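Local coordinates for protein Atg1 tMIT (Kluyveromyces marxianus, PDB 4P1N) that forms the tandem MIT region of an Atg1 serine/threonine protein kinase that is essential for autophagosome formation and takes part in cytoplasm-to-vacuole transport, at residues K100-K111 with T181-Y189; S219-L227 with K253-I263. All coordinates share one frame; numbering follows the deposited sequence.

Interaction 1: K100-K111 with T181-Y189; sequences KLCMESLLLYLK and TIFVEKLIY
Lys111 NZ is gripped twice, by the backbone oxygen of Leu231 and by the carboxylate of Glu235, while its methylenes serve the contact with 181-189. Lys111 CG stands anti to the backbone N (chi1 180°) and meets Ile188 CD1 at 4.1 Å; two bends further along bring CE near Val184 CG1. At the centre, where the backbones come closest, Leu107 CB faces Val184 CB at 4.1 Å. Val184 CG2 lies 3.8 Å from Leu107 O and also touches Leu108 CD2. The two helix axes are 10.0 Å apart here and nearly perpendicular (87°). This crossing joins helix 95-129, in the first MIT domain, to the start of helix 184-204, in the second. The loop before that start takes part as well: Ile182 CD1 reaches between Lys100 CG and Met103 CB, 3.9 Å from each, and Leu107 CD1 lies 3.7 Å from Ile182 O. Glu104 lies across Leu187, roughly perpendicular to it, with Glu104 CG 3.7 Å from Leu187 CD2. The buried carboxylate of Glu104 pairs through OE2 with Lys31 of helix 10-33, and Glu104 OE1 pairs with Lys100 NZ, weakly, at 3.4 Å.

Interaction 2: S219-L227 with K253-I263; sequences SLWMLEILL and KEMIRKYVSSI
Leu223 and Leu227 share one side-chain shape, CG anti to the carbonyl carbon (chi1 -65° in both) and CD1 anti to CA, and each enters the opposing helix as a knob. Leu223 sits among Ile256, Tyr259, Val260 and Ile263. Leu223 CD1 meets Ile263 CD1 at 3.7 Å, methyl to methyl, whereas Leu223 CD2 turns to Ile256 CG2 at 3.9 Å. One turn on, Leu227 occupies the hole lined by Lys253, Ile256, Arg257 and Val260. Both its methyls touch the CG of Arg257, and Leu227 CD2 also lies 3.7 Å from the backbone O of Lys253. Val260 links the two knobs: its chi1 of 163° sets CG2 anti to the carbonyl carbon, where Val260 CG2 touches Leu223 CB and Leu227 CD1, each at 3.7 Å. The side chains of Leu220 and Ile263 lie alongside each other, pointing opposite ways, with Leu220 CG 3.7 Å from Ile263 CG2, and Leu220 CD2 approaches Val260 O to 3.5 Å. On the exposed side of helix 250-273, Arg257 NH1 donates to Glu254 OE1 at 3.3 Å, a salt bridge within the helix, the acceptor lying at the guanidinium edge. Outside the pair, Ser219 OG is hydrogen-bonded to Ala192 O and Ser196 OG of helix 184-204, and Ile263 also packs on Ser196, so that helix adjoins both partners. Helix directions 153° apart, axes 10.0 Å apart and knobs-into-holes packing mark an antiparallel pair of the kind found in the three-helix bundle of MIT domains.

The two contacts come in series along the chain, and their centres lie about 18 Å apart. Interaction 1 runs between the two MIT domains, whereas interaction 2 lies inside the second. Helix 184-204 connects them, crossing helix 95-129 near its start and resting on both helices of interaction 2: Ile188 CG2 is 3.4 Å from Met222 O of helix 209-227, and Tyr189 OH is 3.4 Å from Tyr259 CE2 of helix 250-273. Helix 209-227 also touches the first domain, with Ile225 on Lys111. A chain of another protein packs against residues of both contacts; Tyr189 OH bonds to its backbone, and Tyr259 OH does so weakly, so the junction forms part of its binding surface.

Interaction 1: K100-K111 with T181-Y189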
loop_
_atom_site.group_PDB
_atom_site.type_symbol
_atom_site.label_atom_id
_atom_site.label_comp_id
_atom_site.label_asym_id
_atom_site.label_seq_id
_atom_site.Cartn_x
_atom_site.Cartn_y
_atom_site.Cartn_z
ATOM N N LYS B 100 -14.859 24.971 3.114
ATOM C CA LYS B 100 -15.547 23.797 3.619
ATOM C C LYS B 100 -14.888 22.495 3.111
ATOM O O LYS B 100 -14.632 21.574 3.883
ATOM C CB LYS B 100 -17.028 23.839 3.221
ATOM C CG LYS B 100 -17.901 23.021 4.150
ATOM C CD LYS B 100 -19.260 22.701 3.550
ATOM C CE LYS B 100 -20.169 22.073 4.606
ATOM N NZ LYS B 100 -21.001 20.956 4.071
ATOM N N LEU B 101 -14.614 22.442 1.817
ATOM C CA LEU B 101 -13.944 21.321 1.221
ATOM C C LEU B 101 -12.543 21.103 1.790
ATOM O O LEU B 101 -12.141 19.966 2.004
ATOM C CB LEU B 101 -13.850 21.485 -0.297
ATOM C CG LEU B 101 -15.146 21.265 -1.081
ATOM C CD1 LEU B 101 -14.946 21.683 -2.532
ATOM C CD2 LEU B 101 -15.610 19.829 -1.011
ATOM N N CYS B 102 -11.806 22.189 2.003
ATOM C CA CYS B 102 -10.447 22.115 2.518
ATOM C C CYS B 102 -10.443 21.535 3.946
ATOM O O CYS B 102 -9.653 20.600 4.250
ATOM C CB CYS B 102 -9.768 23.489 2.486
ATOM S SG CYS B 102 -9.218 23.994 0.833
ATOM N N MET B 103 -11.323 22.066 4.800
ATOM C CA MET B 103 -11.474 21.524 6.138
ATOM C C MET B 103 -11.874 20.051 6.137
ATOM O O MET B 103 -11.305 19.283 6.866
ATOM C CB MET B 103 -12.496 22.301 6.974
ATOM C CG MET B 103 -11.872 23.078 8.107
ATOM S SD MET B 103 -11.161 21.997 9.360
ATOM C CE MET B 103 -11.934 22.648 10.852
ATOM N N GLU B 104 -12.883 19.710 5.355
ATOM C CA GLU B 104 -13.406 18.356 5.261
ATOM C C GLU B 104 -12.312 17.396 4.822
ATOM O O GLU B 104 -12.100 16.375 5.459
ATOM C CB GLU B 104 -14.588 18.282 4.314
ATOM C CG GLU B 104 -15.887 18.789 4.927
ATOM C CD GLU B 104 -17.054 18.919 3.936
ATOM O OE1 GLU B 104 -18.201 19.137 4.409
ATOM O OE2 GLU B 104 -16.844 18.836 2.704
ATOM N N SER B 105 -11.590 17.771 3.778
ATOM C CA SER B 105 -10.500 16.955 3.274
ATOM C C SER B 105 -9.402 16.787 4.340
ATOM O O SER B 105 -8.955 15.678 4.614
ATOM C CB SER B 105 -9.954 17.523 1.959
ATOM O OG SER B 105 -9.206 16.517 1.255
ATOM N N LEU B 106 -9.014 17.865 4.989
ATOM C CA LEU B 106 -7.991 17.807 6.006
ATOM C C LEU B 106 -8.350 16.847 7.101
ATOM O O LEU B 106 -7.530 16.036 7.487
ATOM C CB LEU B 106 -7.804 19.169 6.677
ATOM C CG LEU B 106 -6.425 19.591 7.160
ATOM C CD1 LEU B 106 -6.596 20.756 8.142
ATOM C CD2 LEU B 106 -5.524 18.510 7.739
ATOM N N LEU B 107 -9.544 17.016 7.661
ATOM C CA LEU B 107 -10.018 16.165 8.732
ATOM C C LEU B 107 -10.011 14.676 8.360
ATOM O O LEU B 107 -9.646 13.821 9.184
ATOM C CB LEU B 107 -11.445 16.598 9.172
ATOM C CG LEU B 107 -11.553 18.001 9.797
ATOM C CD1 LEU B 107 -12.983 18.246 10.254
ATOM C CD2 LEU B 107 -10.579 18.170 10.942
ATOM N N LEU B 108 -10.404 14.375 7.126
ATOM C CA LEU B 108 -10.370 12.996 6.606
ATOM C C LEU B 108 -8.964 12.495 6.419
ATOM O O LEU B 108 -8.695 11.318 6.665
ATOM C CB LEU B 108 -11.153 12.909 5.281
ATOM C CG LEU B 108 -12.646 13.199 5.476
ATOM C CD1 LEU B 108 -13.348 13.328 4.144
ATOM C CD2 LEU B 108 -13.317 12.144 6.366
ATOM N N TYR B 109 -8.031 13.353 6.010
ATOM C CA TYR B 109 -6.652 12.923 5.969
ATOM C C TYR B 109 -6.147 12.679 7.395
ATOM O O TYR B 109 -5.348 11.775 7.603
ATOM C CB TYR B 109 -5.721 13.913 5.232
ATOM C CG TYR B 109 -5.805 13.826 3.764
ATOM C CD1 TYR B 109 -5.536 12.622 3.090
ATOM C CD2 TYR B 109 -6.267 14.896 3.022
ATOM C CE1 TYR B 109 -5.667 12.514 1.714
ATOM C CE2 TYR B 109 -6.421 14.787 1.636
ATOM C CZ TYR B 109 -6.140 13.594 0.997
ATOM O OH TYR B 109 -6.263 13.535 -0.360
ATOM N N LEU B 110 -6.554 13.485 8.368
ATOM C CA LEU B 110 -6.053 13.280 9.733
ATOM C C LEU B 110 -6.606 11.988 10.326
ATOM O O LEU B 110 -5.927 11.315 11.047
ATOM C CB LEU B 110 -6.370 14.439 10.676
ATOM C CG LEU B 110 -5.751 15.801 10.355
ATOM C CD1 LEU B 110 -6.273 16.824 11.360
ATOM C CD2 LEU B 110 -4.234 15.820 10.467
ATOM N N LYS B 111 -7.838 11.629 9.999
ATOM C CA LYS B 111 -8.344 10.373 10.426
ATOM C C LYS B 111 -7.624 9.218 9.741
ATOM O O LYS B 111 -7.289 8.203 10.400
ATOM C CB LYS B 111 -9.855 10.303 10.214
ATOM C CG LYS B 111 -10.495 9.000 10.636
ATOM C CD LYS B 111 -10.399 8.724 12.128
ATOM C CE LYS B 111 -11.291 9.655 12.959
ATOM N NZ LYS B 111 -10.760 9.644 14.338
ATOM N N THR B 181 -19.490 24.226 13.091
ATOM C CA THR B 181 -18.276 23.449 13.336
ATOM C C THR B 181 -18.358 22.140 12.560
ATOM O O THR B 181 -19.367 21.443 12.600
ATOM C CB THR B 181 -18.019 23.152 14.833
ATOM O OG1 THR B 181 -17.713 24.366 15.522
ATOM C CG2 THR B 181 -16.824 22.199 15.000
ATOM N N ILE B 182 -17.295 21.833 11.834
ATOM C CA ILE B 182 -17.239 20.634 11.046
ATOM C C ILE B 182 -16.599 19.576 11.899
ATOM O O ILE B 182 -15.504 19.786 12.423
ATOM C CB ILE B 182 -16.461 20.826 9.753
ATOM C CG1 ILE B 182 -17.143 21.906 8.914
ATOM C CG2 ILE B 182 -16.410 19.499 8.986
ATOM C CD1 ILE B 182 -16.362 22.376 7.709
ATOM N N PHE B 183 -17.329 18.478 12.078
ATOM C CA PHE B 183 -16.893 17.324 12.830
ATOM C C PHE B 183 -16.614 16.194 11.838
ATOM O O PHE B 183 -17.465 15.848 11.000
ATOM C CB PHE B 183 -17.991 16.833 13.766
ATOM C CG PHE B 183 -18.204 17.692 14.982
ATOM C CD1 PHE B 183 -19.198 18.658 14.997
ATOM C CD2 PHE B 183 -17.437 17.512 16.133
ATOM C CE1 PHE B 183 -19.424 19.439 16.125
ATOM C CE2 PHE B 183 -17.672 18.294 17.272
ATOM C CZ PHE B 183 -18.662 19.254 17.258
ATOM N N VAL B 184 -15.448 15.577 11.971
ATOM C CA VAL B 184 -15.116 14.453 11.126
ATOM C C VAL B 184 -16.112 13.290 11.357
ATOM O O VAL B 184 -16.406 12.497 10.456
ATOM C CB VAL B 184 -13.670 13.986 11.375
ATOM C CG1 VAL B 184 -13.585 13.262 12.727
ATOM C CG2 VAL B 184 -13.246 13.063 10.230
ATOM N N GLU B 185 -16.669 13.173 12.554
ATOM C CA GLU B 185 -17.484 11.985 12.751
ATOM C C GLU B 185 -18.832 12.095 12.042
ATOM O O GLU B 185 -19.348 11.103 11.549
ATOM C CB GLU B 185 -17.527 11.453 14.193
ATOM C CG GLU B 185 -17.361 12.370 15.336
ATOM C CD GLU B 185 -16.081 13.127 15.455
ATOM O OE1 GLU B 185 -15.157 12.684 16.158
ATOM O OE2 GLU B 185 -16.056 14.265 14.965
ATOM N N LYS B 186 -19.307 13.314 11.862
ATOM C CA LYS B 186 -20.487 13.559 11.063
ATOM C C LYS B 186 -20.263 13.278 9.572
ATOM O O LYS B 186 -21.085 12.654 8.916
ATOM C CB LYS B 186 -20.934 14.990 11.270
ATOM C CG LYS B 186 -22.209 15.323 10.536
ATOM C CD LYS B 186 -22.076 16.541 9.608
ATOM C CE LYS B 186 -23.322 17.417 9.686
ATOM N NZ LYS B 186 -24.524 16.674 9.202
ATOM N N LEU B 187 -19.136 13.734 9.046
ATOM C CA LEU B 187 -18.665 13.351 7.708
ATOM C C LEU B 187 -18.678 11.834 7.490
ATOM O O LEU B 187 -19.228 11.342 6.541
ATOM C CB LEU B 187 -17.227 13.858 7.522
ATOM C CG LEU B 187 -16.919 15.107 6.686
ATOM C CD1 LEU B 187 -18.136 15.975 6.443
ATOM C CD2 LEU B 187 -15.742 15.896 7.254
ATOM N N ILE B 188 -18.035 11.092 8.376
ATOM C CA ILE B 188 -17.966 9.635 8.216
ATOM C C ILE B 188 -19.369 9.001 8.275
ATOM O O ILE B 188 -19.759 8.178 7.427
ATOM C CB ILE B 188 -16.978 9.039 9.254
ATOM C CG1 ILE B 188 -15.532 9.498 8.904
ATOM C CG2 ILE B 188 -17.108 7.507 9.265
ATOM C CD1 ILE B 188 -14.552 9.555 10.093
ATOM N N TYR B 189 -20.138 9.410 9.277
ATOM C CA TYR B 189 -21.507 8.885 9.514
ATOM C C TYR B 189 -22.438 9.090 8.338
ATOM O O TYR B 189 -23.024 8.126 7.832
ATOM C CB TYR B 189 -22.057 9.542 10.769
ATOM C CG TYR B 189 -23.498 9.232 11.137
ATOM C CD1 TYR B 189 -23.863 8.004 11.647
ATOM C CD2 TYR B 189 -24.469 10.207 11.036
ATOM C CE1 TYR B 189 -25.198 7.744 12.013
ATOM C CE2 TYR B 189 -25.785 9.967 11.417
ATOM C CZ TYR B 189 -26.151 8.738 11.898
ATOM O OH TYR B 189 -27.472 8.520 12.253
#

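Interaction 2: S219-L227 with K253-I263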
loop_
_atom_site.group_PDB
_atom_site.type_symbol
_atom_site.label_atom_id
_atom_site.label_comp_id
_atom_site.label_asym_id
_atom_site.label_seq_id
_atom_site.Cartn_x
_atom_site.Cartn_y
_atom_site.Cartn_z
ATOM N N SER B 219 -19.380 0.899 3.983
ATOM C CA SER B 219 -20.100 1.565 5.076
ATOM C C SER B 219 -19.752 0.992 6.417
ATOM O O SER B 219 -19.711 1.701 7.408
ATOM C CB SER B 219 -21.601 1.421 4.940
ATOM O OG SER B 219 -22.091 2.064 3.796
ATOM N N LEU B 220 -19.579 -0.322 6.480
ATOM C CA LEU B 220 -19.300 -0.963 7.727
ATOM C C LEU B 220 -17.892 -0.635 8.186
ATOM O O LEU B 220 -17.687 -0.336 9.342
ATOM C CB LEU B 220 -19.441 -2.478 7.604
ATOM C CG LEU B 220 -20.882 -2.965 7.551
ATOM C CD1 LEU B 220 -20.849 -4.438 7.185
ATOM C CD2 LEU B 220 -21.611 -2.751 8.875
ATOM N N TRP B 221 -16.916 -0.690 7.280
ATOM C CA TRP B 221 -15.568 -0.274 7.666
ATOM C C TRP B 221 -15.586 1.128 8.241
ATOM O O TRP B 221 -14.984 1.377 9.270
ATOM C CB TRP B 221 -14.604 -0.304 6.505
ATOM C CG TRP B 221 -14.283 -1.642 5.998
ATOM C CD1 TRP B 221 -14.427 -2.071 4.699
ATOM C CD2 TRP B 221 -13.691 -2.731 6.720
ATOM N NE1 TRP B 221 -13.964 -3.351 4.580
ATOM C CE2 TRP B 221 -13.506 -3.781 5.801
ATOM C CE3 TRP B 221 -13.260 -2.899 8.027
ATOM C CZ2 TRP B 221 -12.939 -4.976 6.151
ATOM C CZ3 TRP B 221 -12.701 -4.116 8.399
ATOM C CH2 TRP B 221 -12.550 -5.144 7.460
ATOM N N MET B 222 -16.317 2.028 7.591
ATOM C CA MET B 222 -16.406 3.441 8.020
ATOM C C MET B 222 -16.975 3.599 9.391
ATOM O O MET B 222 -16.391 4.281 10.222
ATOM C CB MET B 222 -17.224 4.269 7.036
ATOM C CG MET B 222 -16.515 4.388 5.697
ATOM S SD MET B 222 -17.392 5.453 4.533
ATOM C CE MET B 222 -17.164 7.047 5.252
ATOM N N LEU B 223 -18.108 2.951 9.653
ATOM C CA LEU B 223 -18.750 3.046 10.951
ATOM C C LEU B 223 -17.976 2.345 12.055
ATOM O O LEU B 223 -18.058 2.752 13.229
ATOM C CB LEU B 223 -20.196 2.491 10.893
ATOM C CG LEU B 223 -21.194 3.236 10.027
ATOM C CD1 LEU B 223 -22.517 2.478 9.946
ATOM C CD2 LEU B 223 -21.416 4.629 10.575
ATOM N N GLU B 224 -17.259 1.275 11.732
ATOM C CA GLU B 224 -16.426 0.621 12.761
ATOM C C GLU B 224 -15.343 1.539 13.272
ATOM O O GLU B 224 -14.988 1.503 14.435
ATOM C CB GLU B 224 -15.805 -0.673 12.261
ATOM C CG GLU B 224 -16.727 -1.848 12.501
ATOM C CD GLU B 224 -16.518 -2.967 11.521
ATOM O OE1 GLU B 224 -17.537 -3.576 11.146
ATOM O OE2 GLU B 224 -15.354 -3.225 11.131
ATOM N N ILE B 225 -14.849 2.409 12.399
ATOM C CA ILE B 225 -13.884 3.391 12.811
ATOM C C ILE B 225 -14.435 4.190 13.993
ATOM O O ILE B 225 -13.724 4.448 14.961
ATOM C CB ILE B 225 -13.489 4.294 11.628
ATOM C CG1 ILE B 225 -12.642 3.486 10.654
ATOM C CG2 ILE B 225 -12.719 5.522 12.107
ATOM C CD1 ILE B 225 -12.565 4.111 9.275
ATOM N N LEU B 226 -15.713 4.538 13.916
ATOM C CA LEU B 226 -16.353 5.361 14.920
ATOM C C LEU B 226 -16.660 4.617 16.213
ATOM O O LEU B 226 -16.899 5.250 17.226
ATOM C CB LEU B 226 -17.640 5.933 14.367
ATOM C CG LEU B 226 -17.556 6.772 13.086
ATOM C CD1 LEU B 226 -18.909 7.368 12.759
ATOM C CD2 LEU B 226 -16.521 7.877 13.284
ATOM N N LEU B 227 -16.689 3.290 16.163
ATOM C CA LEU B 227 -16.934 2.458 17.341
ATOM C C LEU B 227 -15.640 1.894 17.891
ATOM O O LEU B 227 -15.655 1.238 18.902
ATOM C CB LEU B 227 -17.875 1.299 16.998
ATOM C CG LEU B 227 -19.295 1.702 16.594
ATOM C CD1 LEU B 227 -20.088 0.482 16.149
ATOM C CD2 LEU B 227 -19.983 2.424 17.736
ATOM N N LYS B 253 -23.044 6.653 19.903
ATOM C CA LYS B 253 -22.450 5.328 19.792
ATOM C C LYS B 253 -23.516 4.236 19.689
ATOM O O LYS B 253 -23.394 3.299 18.900
ATOM C CB LYS B 253 -21.537 5.057 20.977
ATOM C CG LYS B 253 -20.175 5.734 20.867
ATOM C CD LYS B 253 -19.445 5.711 22.201
ATOM C CE LYS B 253 -18.632 6.973 22.405
ATOM N NZ LYS B 253 -18.153 7.091 23.799
ATOM N N GLU B 254 -24.570 4.373 20.472
ATOM C CA GLU B 254 -25.671 3.412 20.420
ATOM C C GLU B 254 -26.436 3.474 19.083
ATOM O O GLU B 254 -26.783 2.451 18.523
ATOM C CB GLU B 254 -26.608 3.606 21.626
ATOM C CG GLU B 254 -27.764 2.615 21.699
ATOM C CD GLU B 254 -27.349 1.174 21.406
ATOM O OE1 GLU B 254 -26.234 0.761 21.812
ATOM O OE2 GLU B 254 -28.147 0.453 20.762
ATOM N N MET B 255 -26.679 4.667 18.568
ATOM C CA MET B 255 -27.269 4.805 17.242
ATOM C C MET B 255 -26.389 4.203 16.122
ATOM O O MET B 255 -26.894 3.496 15.245
ATOM C CB MET B 255 -27.530 6.281 16.969
ATOM C CG MET B 255 -28.530 6.552 15.866
ATOM S SD MET B 255 -28.689 8.319 15.525
ATOM C CE MET B 255 -29.528 8.875 16.996
ATOM N N ILE B 256 -25.081 4.484 16.152
ATOM C CA ILE B 256 -24.130 3.921 15.180
ATOM C C ILE B 256 -24.083 2.403 15.310
ATOM O O ILE B 256 -24.067 1.688 14.299
ATOM C CB ILE B 256 -22.695 4.537 15.308
ATOM C CG1 ILE B 256 -22.722 6.023 14.961
ATOM C CG2 ILE B 256 -21.693 3.853 14.378
ATOM C CD1 ILE B 256 -21.657 6.844 15.639
ATOM N N ARG B 257 -24.092 1.901 16.540
ATOM C CA ARG B 257 -24.177 0.463 16.754
ATOM C C ARG B 257 -25.400 -0.148 16.051
ATOM O O ARG B 257 -25.300 -1.224 15.462
ATOM C CB ARG B 257 -24.214 0.125 18.246
ATOM C CG ARG B 257 -22.842 -0.003 18.856
ATOM C CD ARG B 257 -22.890 -0.572 20.272
ATOM N NE ARG B 257 -21.780 -0.015 21.035
ATOM C CZ ARG B 257 -21.878 0.941 21.953
ATOM N NH1 ARG B 257 -23.058 1.457 22.288
ATOM N NH2 ARG B 257 -20.776 1.376 22.556
ATOM N N LYS B 258 -26.542 0.534 16.114
ATOM C CA LYS B 258 -27.757 0.027 15.487
ATOM C C LYS B 258 -27.572 -0.055 13.973
ATOM O O LYS B 258 -27.809 -1.091 13.358
ATOM C CB LYS B 258 -28.976 0.902 15.824
ATOM C CG LYS B 258 -29.278 1.056 17.315
ATOM C CD LYS B 258 -29.850 -0.200 17.961
ATOM C CE LYS B 258 -31.381 -0.231 17.938
ATOM N NZ LYS B 258 -32.004 0.335 19.173
ATOM N N TYR B 259 -27.123 1.034 13.373
ATOM C CA TYR B 259 -26.826 1.045 11.923
ATOM C C TYR B 259 -25.839 -0.015 11.502
ATOM O O TYR B 259 -26.035 -0.676 10.480
ATOM C CB TYR B 259 -26.387 2.426 11.480
ATOM C CG TYR B 259 -27.544 3.398 11.435
ATOM C CD1 TYR B 259 -28.580 3.192 10.548
ATOM C CD2 TYR B 259 -27.608 4.505 12.277
ATOM C CE1 TYR B 259 -29.662 4.046 10.490
ATOM C CE2 TYR B 259 -28.685 5.384 12.222
ATOM C CZ TYR B 259 -29.706 5.129 11.320
ATOM O OH TYR B 259 -30.781 5.940 11.191
ATOM N N VAL B 260 -24.795 -0.220 12.295
ATOM C CA VAL B 260 -23.832 -1.292 12.010
ATOM C C VAL B 260 -24.548 -2.629 11.925
ATOM O O VAL B 260 -24.311 -3.399 10.983
ATOM C CB VAL B 260 -22.706 -1.384 13.068
ATOM C CG1 VAL B 260 -21.986 -2.723 12.993
ATOM C CG2 VAL B 260 -21.710 -0.259 12.864
ATOM N N SER B 261 -25.427 -2.884 12.893
ATOM C CA SER B 261 -26.197 -4.123 12.932
ATOM C C SER B 261 -27.033 -4.329 11.704
ATOM O O SER B 261 -26.986 -5.378 11.102
ATOM C CB SER B 261 -27.125 -4.180 14.159
ATOM O OG SER B 261 -26.390 -4.498 15.317
ATOM N N SER B 262 -27.807 -3.331 11.328
ATOM C CA SER B 262 -28.689 -3.461 10.166
ATOM C C SER B 262 -27.931 -3.542 8.855
ATOM O O SER B 262 -28.291 -4.321 7.971
ATOM C CB SER B 262 -29.705 -2.319 10.134
ATOM O OG SER B 262 -29.173 -1.189 9.516
ATOM N N ILE B 263 -26.830 -2.785 8.733
ATOM C CA ILE B 263 -26.044 -2.875 7.503
ATOM C C ILE B 263 -25.410 -4.255 7.390
ATOM O O ILE B 263 -25.465 -4.869 6.325
ATOM C CB ILE B 263 -24.989 -1.765 7.369
ATOM C CG1 ILE B 263 -25.677 -0.411 7.244
ATOM C CG2 ILE B 263 -24.178 -1.946 6.094
ATOM C CD1 ILE B 263 -24.814 0.763 7.658
#